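Local coordinates for protein peptide chain release factor subunit 1 (PDB 3AGK) that probably directs the termination of translation in response to the stop codons UAA, UAG and UGA, as an archaeal member of the eukaryotic release factor 1 family, at residues I143-V148 with Q261-A266; V222-P227 with K246-E251; G156-A161 with Q277-A282; L320-R325 with A350-F355. One frame throughout, in Å; residues are numbered along the deposited sequence.

Interaction 1 (I143-V148 with Q261-A266)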
loop_
_atom_site.group_PDB
_atom_site.type_symbol
_atom_site.label_atom_id
_atom_site.label_comp_id
_atom_site.label_asym_id
_atom_site.label_seq_id
_atom_site.Cartn_x
_atom_site.Cartn_y
_atom_site.Cartn_z
ATOM N N ILE A 143 10.047 -1.682 -0.924
ATOM C CA ILE A 143 11.150 -2.528 -0.489
ATOM C C ILE A 143 10.624 -3.803 0.182
ATOM O O ILE A 143 9.793 -3.739 1.100
ATOM C CB ILE A 143 12.036 -1.776 0.520
ATOM C CG1 ILE A 143 12.556 -0.478 -0.111
ATOM C CG2 ILE A 143 13.160 -2.683 1.046
ATOM C CD1 ILE A 143 13.431 -0.710 -1.330
ATOM N N GLY A 144 11.092 -4.956 -0.296
ATOM C CA GLY A 144 10.792 -6.236 0.327
ATOM C C GLY A 144 11.832 -6.501 1.401
ATOM O O GLY A 144 12.973 -6.078 1.294
ATOM N N ILE A 145 11.429 -7.168 2.469
ATOM C CA ILE A 145 12.353 -7.517 3.542
ATOM C C ILE A 145 12.158 -8.989 3.910
ATOM O O ILE A 145 11.018 -9.444 4.107
ATOM C CB ILE A 145 12.126 -6.649 4.785
ATOM C CG1 ILE A 145 12.064 -5.175 4.386
ATOM C CG2 ILE A 145 13.222 -6.911 5.858
ATOM C CD1 ILE A 145 11.092 -4.396 5.207
ATOM N N ILE A 146 13.269 -9.720 3.964
ATOM C CA ILE A 146 13.285 -11.110 4.418
ATOM C C ILE A 146 14.219 -11.202 5.627
ATOM O O ILE A 146 15.408 -10.922 5.517
ATOM C CB ILE A 146 13.749 -12.087 3.306
ATOM C CG1 ILE A 146 12.882 -11.924 2.056
ATOM C CG2 ILE A 146 13.680 -13.533 3.788
ATOM C CD1 ILE A 146 13.530 -12.415 0.761
ATOM N N ILE A 147 13.650 -11.535 6.786
ATOM C CA ILE A 147 14.414 -11.875 7.987
ATOM C C ILE A 147 14.553 -13.393 8.055
ATOM O O ILE A 147 13.554 -14.114 8.019
ATOM C CB ILE A 147 13.729 -11.355 9.274
ATOM C CG1 ILE A 147 13.464 -9.848 9.171
ATOM C CG2 ILE A 147 14.588 -11.651 10.501
ATOM C CD1 ILE A 147 12.610 -9.339 10.294
ATOM N N VAL A 148 15.788 -13.874 8.119
ATOM C CA VAL A 148 16.028 -15.306 8.035
ATOM C C VAL A 148 16.775 -15.816 9.245
ATOM O O VAL A 148 17.773 -15.227 9.670
ATOM C CB VAL A 148 16.896 -15.707 6.821
ATOM C CG1 VAL A 148 16.785 -17.222 6.605
ATOM C CG2 VAL A 148 16.488 -14.962 5.578
ATOM N N GLN A 261 8.664 -6.243 14.735
ATOM C CA GLN A 261 9.829 -5.691 15.430
ATOM C C GLN A 261 11.143 -5.880 14.666
ATOM O O GLN A 261 11.943 -4.960 14.574
ATOM C CB GLN A 261 9.943 -6.305 16.824
ATOM C CG GLN A 261 11.063 -5.757 17.684
ATOM C CD GLN A 261 11.149 -6.470 19.025
ATOM O OE1 GLN A 261 10.504 -7.500 19.241
ATOM N NE2 GLN A 261 11.952 -5.927 19.931
ATOM N N GLY A 262 11.379 -7.077 14.126
ATOM C CA GLY A 262 12.601 -7.310 13.368
ATOM C C GLY A 262 12.608 -6.545 12.050
ATOM O O GLY A 262 13.660 -6.106 11.588
ATOM N N LEU A 263 11.432 -6.419 11.433
ATOM C CA LEU A 263 11.267 -5.688 10.178
ATOM C C LEU A 263 11.656 -4.223 10.353
ATOM O O LEU A 263 12.375 -3.643 9.520
ATOM C CB LEU A 263 9.813 -5.763 9.712
ATOM C CG LEU A 263 9.310 -7.073 9.111
ATOM C CD1 LEU A 263 7.847 -6.936 8.703
ATOM C CD2 LEU A 263 10.178 -7.460 7.910
ATOM N N LYS A 264 11.173 -3.635 11.446
ATOM C CA LYS A 264 11.514 -2.255 11.787
ATOM C C LYS A 264 13.017 -2.124 11.941
ATOM O O LYS A 264 13.630 -1.226 11.357
ATOM C CB LYS A 264 10.814 -1.809 13.076
ATOM C CG LYS A 264 11.167 -0.369 13.528
ATOM C CD LYS A 264 10.347 0.005 14.754
ATOM C CE LYS A 264 10.463 1.458 15.107
ATOM N NZ LYS A 264 9.422 1.832 16.119
ATOM N N GLU A 265 13.613 -3.026 12.721
ATOM C CA GLU A 265 15.052 -2.985 12.960
ATOM C C GLU A 265 15.863 -3.057 11.658
ATOM O O GLU A 265 16.832 -2.319 11.480
ATOM C CB GLU A 265 15.507 -4.077 13.933
ATOM C CG GLU A 265 17.034 -4.081 14.106
ATOM C CD GLU A 265 17.540 -4.916 15.281
ATOM O OE1 GLU A 265 16.901 -5.937 15.635
ATOM O OE2 GLU A 265 18.603 -4.541 15.838
ATOM N N ALA A 266 15.453 -3.924 10.740
ATOM C CA ALA A 266 16.161 -4.068 9.473
ATOM C C ALA A 266 16.069 -2.794 8.631
ATOM O O ALA A 266 17.040 -2.371 7.997
ATOM C CB ALA A 266 15.619 -5.232 8.704
#
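I145 and L263 meet branch to branch, the isoleucine rising from strand 142-149 and the leucine reaching across from helix 259-269. The two side chains cross at a slant, and the single methyl CD2 of L263 does most of the touching: it rests 3.7 Å from CG2 of I145 and also lies near CB of the same residue. CG2 of I145 is placed anti to the backbone N, which turns this methyl to the helix, where CB of A266 is a second neighbour at 4.1 Å. In I147, two residues further along the strand, the chain runs out to CD1, which presses end-on against the helix backbone, 3.3 Å from C of G262 and equally close to N of L263, while CD2 of L263 lies alongside at 3.9 Å. The helix backbone can come this near because G262 carries no side chain at the point where I147 arrives. L163 of strand 162-170 touches both I145 and L263, and V165 also packs on the leucine. The short segment axes approach to 9.1 Å, with 116° between their N-to-C directions: a buried helix-on-sheet packing in the central α/β domain of the release factor.

Interaction 2 (V222-P227 with K246-E251)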
loop_
_atom_site.group_PDB
_atom_site.type_symbol
_atom_site.label_atom_id
_atom_site.label_comp_id
_atom_site.label_asym_id
_atom_site.label_seq_id
_atom_site.Cartn_x
_atom_site.Cartn_y
_atom_site.Cartn_z
ATOM N N VAL A 222 15.292 -5.451 -2.121
ATOM C CA VAL A 222 14.998 -6.425 -1.071
ATOM C C VAL A 222 16.091 -6.370 -0.037
ATOM O O VAL A 222 17.276 -6.404 -0.365
ATOM C CB VAL A 222 14.898 -7.862 -1.627
ATOM C CG1 VAL A 222 14.643 -8.885 -0.486
ATOM C CG2 VAL A 222 13.803 -7.931 -2.698
ATOM N N ILE A 223 15.698 -6.239 1.218
ATOM C CA ILE A 223 16.661 -6.308 2.299
ATOM C C ILE A 223 16.607 -7.716 2.864
ATOM O O ILE A 223 15.520 -8.237 3.174
ATOM C CB ILE A 223 16.315 -5.308 3.412
ATOM C CG1 ILE A 223 16.475 -3.869 2.907
ATOM C CG2 ILE A 223 17.202 -5.545 4.635
ATOM C CD1 ILE A 223 15.822 -2.834 3.817
ATOM N N VAL A 224 17.764 -8.348 2.985
ATOM C CA VAL A 224 17.811 -9.608 3.723
ATOM C C VAL A 224 18.511 -9.335 5.058
ATOM O O VAL A 224 19.602 -8.780 5.085
ATOM C CB VAL A 224 18.504 -10.770 2.932
ATOM C CG1 VAL A 224 18.581 -12.049 3.794
ATOM C CG2 VAL A 224 17.768 -11.038 1.641
ATOM N N ALA A 225 17.853 -9.702 6.155
ATOM C CA ALA A 225 18.371 -9.469 7.503
ATOM C C ALA A 225 18.230 -10.723 8.353
ATOM O O ALA A 225 17.616 -11.691 7.942
ATOM C CB ALA A 225 17.625 -8.330 8.167
ATOM N N GLY A 226 18.779 -10.676 9.554
ATOM C CA GLY A 226 18.632 -11.778 10.479
ATOM C C GLY A 226 19.809 -11.831 11.425
ATOM O O GLY A 226 20.817 -11.139 11.226
ATOM N N PRO A 227 19.696 -12.646 12.471
ATOM C CA PRO A 227 20.846 -12.805 13.365
ATOM C C PRO A 227 21.809 -13.871 12.844
ATOM O O PRO A 227 21.391 -14.823 12.176
ATOM C CB PRO A 227 20.195 -13.252 14.669
ATOM C CG PRO A 227 18.973 -14.010 14.224
ATOM C CD PRO A 227 18.484 -13.318 12.979
ATOM N N LYS A 246 18.555 -10.079 -8.109
ATOM C CA LYS A 246 19.020 -8.921 -8.877
ATOM C C LYS A 246 18.974 -7.592 -8.119
ATOM O O LYS A 246 19.817 -6.722 -8.332
ATOM C CB LYS A 246 18.200 -8.772 -10.160
ATOM C CG LYS A 246 18.516 -7.500 -10.926
ATOM C CD LYS A 246 17.692 -7.386 -12.188
ATOM C CE LYS A 246 17.969 -6.069 -12.883
ATOM N NZ LYS A 246 17.280 -6.001 -14.200
ATOM N N ILE A 247 17.977 -7.436 -7.250
ATOM C CA ILE A 247 17.718 -6.153 -6.586
ATOM C C ILE A 247 17.890 -6.267 -5.082
ATOM O O ILE A 247 17.280 -5.526 -4.306
ATOM C CB ILE A 247 16.305 -5.618 -6.898
ATOM C CG1 ILE A 247 15.252 -6.649 -6.503
ATOM C CG2 ILE A 247 16.172 -5.275 -8.394
ATOM C CD1 ILE A 247 13.844 -6.129 -6.608
ATOM N N LEU A 248 18.710 -7.228 -4.680
ATOM C CA LEU A 248 19.065 -7.395 -3.287
ATOM C C LEU A 248 19.898 -6.186 -2.876
ATOM O O LEU A 248 20.792 -5.768 -3.621
ATOM C CB LEU A 248 19.891 -8.670 -3.126
ATOM C CG LEU A 248 19.363 -9.659 -2.099
ATOM C CD1 LEU A 248 19.471 -9.071 -0.699
ATOM C CD2 LEU A 248 17.922 -10.033 -2.420
ATOM N N ALA A 249 19.609 -5.610 -1.711
ATOM C CA ALA A 249 20.462 -4.542 -1.207
ATOM C C ALA A 249 21.833 -5.157 -0.972
ATOM O O ALA A 249 21.943 -6.306 -0.542
ATOM C CB ALA A 249 19.883 -3.883 0.091
ATOM N N PRO A 250 22.889 -4.395 -1.254
ATOM C CA PRO A 250 24.240 -4.966 -1.265
ATOM C C PRO A 250 24.622 -5.593 0.073
ATOM O O PRO A 250 25.261 -6.636 0.100
ATOM C CB PRO A 250 25.126 -3.751 -1.556
ATOM C CG PRO A 250 24.328 -2.572 -1.038
ATOM C CD PRO A 250 22.895 -2.921 -1.322
ATOM N N GLU A 251 24.210 -4.969 1.169
ATOM C CA GLU A 251 24.685 -5.335 2.498
ATOM C C GLU A 251 23.611 -6.091 3.272
ATOM O O GLU A 251 22.450 -5.681 3.306
ATOM C CB GLU A 251 25.078 -4.066 3.268
ATOM C CG GLU A 251 26.125 -4.259 4.349
ATOM C CD GLU A 251 27.528 -3.893 3.889
ATOM O OE1 GLU A 251 27.847 -4.106 2.698
ATOM O OE2 GLU A 251 28.316 -3.398 4.726
HETATM O O HOH W 1 20.213 -7.008 2.135
#
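V222 and L248 pair as a single parallel-type bridge in the mixed β-sheet of the central α/β domain, where the loop after helix 242-245 comes alongside strand 219-226. The bridge is gripped by two backbone bonds that flank L248: V222 N donates to I247 O over 3.0 Å with a bent N-H...O angle of 139°, whereas A249 N reaches V222 O over 2.8 Å in an almost straight line, at 175°. CB and CG of L248 make no close approach to the strand themselves; a chi1 of -126° brings the two methyls to it instead. CD2 lies against V222, 3.8 Å from CB and a little farther from CG1. CD1 reaches on to V224, meeting CG2 at 3.5 Å, tighter than an ordinary methyl contact, and is as near to the carbonyl O of V222. CB of A249 lies 3.7 Å from V222 O. Beyond the bridge the loop bows outward, and V253 takes up the backbone pairing with V224. Here a water accepts a hydrogen bond from V224 N at 2.9 Å and lies within donating distance of both A249 O and E251 O, the latter also at 2.9 Å.

Interaction 3 (G156-A161 with Q277-A282)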
loop_
_atom_site.group_PDB
_atom_site.type_symbol
_atom_site.label_atom_id
_atom_site.label_comp_id
_atom_site.label_asym_id
_atom_site.label_seq_id
_atom_site.Cartn_x
_atom_site.Cartn_y
_atom_site.Cartn_z
ATOM N N GLY A 156 8.363 -9.216 4.880
ATOM C CA GLY A 156 7.676 -7.952 5.077
ATOM C C GLY A 156 7.720 -7.066 3.847
ATOM O O GLY A 156 8.392 -7.379 2.862
ATOM N N LEU A 157 7.011 -5.947 3.914
ATOM C CA LEU A 157 6.925 -5.038 2.792
ATOM C C LEU A 157 6.897 -3.592 3.277
ATOM O O LEU A 157 6.104 -3.242 4.153
ATOM C CB LEU A 157 5.668 -5.340 1.981
ATOM C CG LEU A 157 5.564 -4.524 0.692
ATOM C CD1 LEU A 157 6.718 -4.844 -0.252
ATOM C CD2 LEU A 157 4.228 -4.780 0.028
ATOM N N LEU A 158 7.776 -2.762 2.720
ATOM C CA LEU A 158 7.789 -1.333 3.043
ATOM C C LEU A 158 7.417 -0.489 1.835
ATOM O O LEU A 158 8.004 -0.651 0.759
ATOM C CB LEU A 158 9.168 -0.902 3.535
ATOM C CG LEU A 158 9.318 0.589 3.865
ATOM C CD1 LEU A 158 8.582 0.897 5.173
ATOM C CD2 LEU A 158 10.800 0.989 3.934
ATOM N N LYS A 159 6.451 0.412 2.031
ATOM C CA LYS A 159 6.072 1.430 1.047
ATOM C C LYS A 159 5.921 2.774 1.745
ATOM O O LYS A 159 5.026 2.958 2.569
ATOM C CB LYS A 159 4.736 1.100 0.395
ATOM C CG LYS A 159 4.668 -0.239 -0.290
ATOM C CD LYS A 159 3.293 -0.415 -0.918
ATOM C CE LYS A 159 3.092 -1.823 -1.467
ATOM N NZ LYS A 159 1.712 -2.017 -1.998
ATOM N N GLY A 160 6.775 3.727 1.404
ATOM C CA GLY A 160 6.787 5.002 2.103
ATOM C C GLY A 160 6.992 4.723 3.579
ATOM O O GLY A 160 7.943 4.043 3.960
ATOM N N ALA A 161 6.086 5.215 4.412
ATOM C CA ALA A 161 6.162 4.975 5.849
ATOM C C ALA A 161 5.357 3.748 6.348
ATOM O O ALA A 161 5.309 3.481 7.545
ATOM C CB ALA A 161 5.756 6.256 6.628
ATOM N N GLN A 277 14.171 5.899 3.496
ATOM C CA GLN A 277 14.408 7.139 4.249
ATOM C C GLN A 277 13.122 7.738 4.829
ATOM O O GLN A 277 13.101 8.261 5.954
ATOM C CB GLN A 277 15.150 8.178 3.397
ATOM C CG GLN A 277 15.770 9.298 4.225
ATOM C CD GLN A 277 16.701 8.754 5.301
ATOM O OE1 GLN A 277 17.604 7.964 5.017
ATOM N NE2 GLN A 277 16.469 9.156 6.540
ATOM N N MET A 278 12.042 7.658 4.064
ATOM C CA MET A 278 10.796 8.223 4.526
ATOM C C MET A 278 10.337 7.560 5.833
ATOM O O MET A 278 9.856 8.232 6.748
ATOM C CB MET A 278 9.739 8.108 3.443
ATOM C CG MET A 278 8.452 8.803 3.776
ATOM S SD MET A 278 7.306 8.785 2.382
ATOM C CE MET A 278 5.750 8.788 3.258
ATOM N N TYR A 279 10.522 6.246 5.920
ATOM C CA TYR A 279 10.187 5.487 7.120
ATOM C C TYR A 279 11.134 5.832 8.273
ATOM O O TYR A 279 10.690 6.057 9.400
ATOM C CB TYR A 279 10.221 3.967 6.829
ATOM C CG TYR A 279 9.820 3.140 8.030
ATOM C CD1 TYR A 279 10.772 2.688 8.926
ATOM C CD2 TYR A 279 8.490 2.880 8.300
ATOM C CE1 TYR A 279 10.419 1.955 10.037
ATOM C CE2 TYR A 279 8.120 2.153 9.419
ATOM C CZ TYR A 279 9.097 1.693 10.290
ATOM O OH TYR A 279 8.753 0.970 11.418
ATOM N N ARG A 280 12.435 5.862 8.000
ATOM C CA ARG A 280 13.389 6.254 9.027
ATOM C C ARG A 280 13.076 7.676 9.539
ATOM O O ARG A 280 13.181 7.955 10.733
ATOM C CB ARG A 280 14.827 6.191 8.512
ATOM C CG ARG A 280 15.457 4.788 8.426
ATOM C CD ARG A 280 16.991 4.913 8.315
ATOM N NE ARG A 280 17.524 4.257 7.131
ATOM C CZ ARG A 280 17.346 4.695 5.891
ATOM N NH1 ARG A 280 16.631 5.784 5.679
ATOM N NH2 ARG A 280 17.867 4.040 4.864
ATOM N N ASP A 281 12.679 8.570 8.640
ATOM C CA ASP A 281 12.343 9.934 9.057
ATOM C C ASP A 281 11.191 9.944 10.048
ATOM O O ASP A 281 11.247 10.626 11.072
ATOM C CB ASP A 281 12.017 10.805 7.848
ATOM C CG ASP A 281 13.248 11.129 7.012
ATOM O OD1 ASP A 281 14.397 10.964 7.509
ATOM O OD2 ASP A 281 13.061 11.545 5.850
ATOM N N ALA A 282 10.157 9.155 9.758
ATOM C CA ALA A 282 8.993 9.101 10.628
ATOM C C ALA A 282 9.387 8.535 11.992
ATOM O O ALA A 282 9.029 9.092 13.023
ATOM C CB ALA A 282 7.877 8.274 9.992
HETATM O O HOH W 2 10.583 4.755 3.503
#
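Y279 and L158 form the tight, buried half of this contact. With CG of the tyrosine trans to N (chi1 -177°), the ring is carried from helix 277-294 toward the end of strand 152-159. There CD1 of L158 comes up obliquely, 3.7 Å from CD2 of the ring and almost as near to CG, while the other leucine methyl, CD2, lies more loosely near CB of the tyrosine. The same ring turns its edge to the loop: the carbonyl O of A161 lies near the ring plane, 3.3 Å from CD2. L163 and V267 close in around this side. The strand has ended by G160, whose positive phi swings the chain into the turn leading to strand 162-170. The contact joins this β-hairpin of the central α/β domain to the first turn of the long helix that runs on into the third domain. One water bridges the two backbones here, donating to G160 O and accepting from Y279 N, each over 2.8 Å. The looser side belongs to M278, an exposed residue whose extended chain lies along the outside of the turn. Its sulfur SD rests 3.8 Å from CA of G160, and the methyl CE lies as far from N of A161 and 4.2 Å from its CB. Deeper in, between buried residues, CB of A282 is 4.5 Å from CB of A161.

Interaction 4 (L320-R325 with A350-F355)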
loop_
_atom_site.group_PDB
_atom_site.type_symbol
_atom_site.label_atom_id
_atom_site.label_comp_id
_atom_site.label_asym_id
_atom_site.label_seq_id
_atom_site.Cartn_x
_atom_site.Cartn_y
_atom_site.Cartn_z
ATOM N N LEU A 320 4.311 16.689 13.648
ATOM C CA LEU A 320 3.951 15.273 13.583
ATOM C C LEU A 320 2.443 15.162 13.605
ATOM O O LEU A 320 1.804 15.618 14.561
ATOM C CB LEU A 320 4.519 14.513 14.774
ATOM C CG LEU A 320 6.030 14.351 14.856
ATOM C CD1 LEU A 320 6.508 14.561 16.270
ATOM C CD2 LEU A 320 6.393 12.975 14.378
ATOM N N ILE A 321 1.875 14.570 12.556
ATOM C CA ILE A 321 0.422 14.473 12.440
ATOM C C ILE A 321 -0.029 13.052 12.177
ATOM O O ILE A 321 0.320 12.465 11.150
ATOM C CB ILE A 321 -0.121 15.351 11.300
ATOM C CG1 ILE A 321 0.587 16.707 11.279
ATOM C CG2 ILE A 321 -1.645 15.514 11.424
ATOM C CD1 ILE A 321 0.235 17.542 10.070
ATOM N N HIS A 322 -0.810 12.503 13.103
ATOM C CA HIS A 322 -1.390 11.170 12.931
ATOM C C HIS A 322 -2.359 11.149 11.738
ATOM O O HIS A 322 -3.224 12.011 11.607
ATOM C CB HIS A 322 -2.102 10.723 14.221
ATOM C CG HIS A 322 -2.392 9.252 14.279
ATOM N ND1 HIS A 322 -3.452 8.673 13.612
ATOM C CD2 HIS A 322 -1.774 8.249 14.950
ATOM C CE1 HIS A 322 -3.463 7.373 13.857
ATOM N NE2 HIS A 322 -2.455 7.093 14.668
ATOM N N GLU A 323 -2.215 10.151 10.878
ATOM C CA GLU A 323 -2.980 10.094 9.637
ATOM C C GLU A 323 -4.505 9.970 9.816
ATOM O O GLU A 323 -5.267 10.237 8.887
ATOM C CB GLU A 323 -2.482 8.935 8.775
ATOM C CG GLU A 323 -2.877 7.579 9.315
ATOM C CD GLU A 323 -2.456 6.453 8.391
ATOM O OE1 GLU A 323 -2.288 5.311 8.873
ATOM O OE2 GLU A 323 -2.282 6.715 7.181
ATOM N N SER A 324 -4.961 9.564 10.992
ATOM C CA SER A 324 -6.407 9.439 11.203
ATOM C C SER A 324 -7.100 10.770 11.537
ATOM O O SER A 324 -8.320 10.817 11.698
ATOM C CB SER A 324 -6.730 8.374 12.260
ATOM O OG SER A 324 -6.437 8.832 13.570
ATOM N N ARG A 325 -6.333 11.847 11.634
ATOM C CA ARG A 325 -6.922 13.163 11.853
ATOM C C ARG A 325 -7.635 13.689 10.614
ATOM O O ARG A 325 -7.055 13.785 9.534
ATOM C CB ARG A 325 -5.869 14.170 12.320
ATOM C CG ARG A 325 -5.565 14.060 13.795
ATOM C CD ARG A 325 -4.570 15.097 14.222
ATOM N NE ARG A 325 -4.943 15.701 15.496
ATOM C CZ ARG A 325 -5.774 16.725 15.615
ATOM N NH1 ARG A 325 -6.320 17.252 14.538
ATOM N NH2 ARG A 325 -6.054 17.222 16.805
ATOM N N ALA A 350 4.653 2.031 15.403
ATOM C CA ALA A 350 4.556 1.394 16.718
ATOM C C ALA A 350 3.922 2.303 17.782
ATOM O O ALA A 350 3.030 1.876 18.525
ATOM C CB ALA A 350 5.923 0.917 17.172
ATOM N N GLU A 351 4.388 3.551 17.849
ATOM C CA GLU A 351 3.892 4.499 18.834
ATOM C C GLU A 351 2.645 5.219 18.349
ATOM O O GLU A 351 2.146 6.104 19.043
ATOM C CB GLU A 351 4.954 5.550 19.178
ATOM C CG GLU A 351 6.285 4.993 19.634
ATOM C CD GLU A 351 7.147 4.513 18.469
ATOM O OE1 GLU A 351 8.377 4.385 18.650
ATOM O OE2 GLU A 351 6.599 4.275 17.371
ATOM N N ALA A 352 2.136 4.852 17.174
ATOM C CA ALA A 352 1.047 5.630 16.584
ATOM C C ALA A 352 -0.160 5.739 17.505
ATOM O O ALA A 352 -0.688 6.835 17.710
ATOM C CB ALA A 352 0.634 5.092 15.241
ATOM N N GLU A 353 -0.596 4.615 18.062
ATOM C CA GLU A 353 -1.789 4.633 18.900
ATOM C C GLU A 353 -1.578 5.420 20.203
ATOM O O GLU A 353 -2.478 6.101 20.679
ATOM C CB GLU A 353 -2.264 3.210 19.205
ATOM C CG GLU A 353 -1.560 2.545 20.364
ATOM C CD GLU A 353 -2.324 1.331 20.883
ATOM O OE1 GLU A 353 -1.679 0.296 21.163
ATOM O OE2 GLU A 353 -3.568 1.412 21.001
ATOM N N TRP A 354 -0.387 5.309 20.775
ATOM C CA TRP A 354 -0.030 6.068 21.952
ATOM C C TRP A 354 -0.054 7.575 21.647
ATOM O O TRP A 354 -0.635 8.365 22.399
ATOM C CB TRP A 354 1.361 5.649 22.421
ATOM C CG TRP A 354 1.962 6.641 23.341
ATOM C CD1 TRP A 354 1.713 6.777 24.677
ATOM C CD2 TRP A 354 2.893 7.669 22.998
ATOM N NE1 TRP A 354 2.443 7.823 25.189
ATOM C CE2 TRP A 354 3.177 8.387 24.178
ATOM C CE3 TRP A 354 3.521 8.049 21.811
ATOM C CZ2 TRP A 354 4.066 9.465 24.202
ATOM C CZ3 TRP A 354 4.402 9.099 21.834
ATOM C CH2 TRP A 354 4.663 9.808 23.020
ATOM N N PHE A 355 0.588 7.946 20.537
ATOM C CA PHE A 355 0.630 9.315 20.040
ATOM C C PHE A 355 -0.765 9.907 19.859
ATOM O O PHE A 355 -1.031 11.044 20.264
ATOM C CB PHE A 355 1.394 9.370 18.712
ATOM C CG PHE A 355 1.491 10.762 18.110
ATOM C CD1 PHE A 355 2.110 11.795 18.802
ATOM C CD2 PHE A 355 0.990 11.024 16.838
ATOM C CE1 PHE A 355 2.205 13.068 18.240
ATOM C CE2 PHE A 355 1.079 12.292 16.276
ATOM C CZ PHE A 355 1.684 13.315 16.979
#
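F355 and H322 both hold CG anti to the main-chain nitrogen, with chi1 at 180° and -164°, and these extended torsions send each ring across to the other segment. The phenyl ring arrives edge first. Its CZ tip comes 3.3 Å from the carbonyl O of L320 and 3.8 Å from CB of that leucine, and the neighbouring CE2 lies 3.7 Å from N of H322; both backbone atoms are close to the ring plane, so the strand is met by the rim of the aromatic group. H322 in turn directs an edge at the start of the helix. CD2 lies 3.3 Å from the carbonyl O of A352, near the imidazole plane, and NE2 is 3.7 Å from the CB of the same alanine. The other ring nitrogen, ND1, accepts a hydrogen bond from S324 N at 3.2 Å, nearly straight at 164° though tilted from the ring plane. The bond falls within the type I turn from H322 to R325 and would limit rotation of the ring. Within the third domain, helix 352-359 thus packs on the end of strand 316-322: A352 also touches V345 of strand 341-345, and F355 reaches A363 of strand 362-366 and M286 of helix 277-294.

Interactions 1, 2 and 3 all reach the mixed sheet of the central domain. Strand 142-149 of interaction 1 lies between strand 219-226 of interaction 2 and strand 152-159 of interaction 3; the centres of interactions 2 and 3 lie about 9 and 11 Å from that of interaction 1, and backbone bonds probably join each pair. Along the chain interaction 2 is nested within interaction 1, whereas interactions 1 and 3 alternate. Interaction 4 follows in series on the sheet of the third domain, its centre about 15 Å from that of interaction 3. Helix 277-294 links the two domains, touching both the central sheet's hairpin and F355, and K264 NZ comes within 3.7 Å of E351 OE1 across the same boundary.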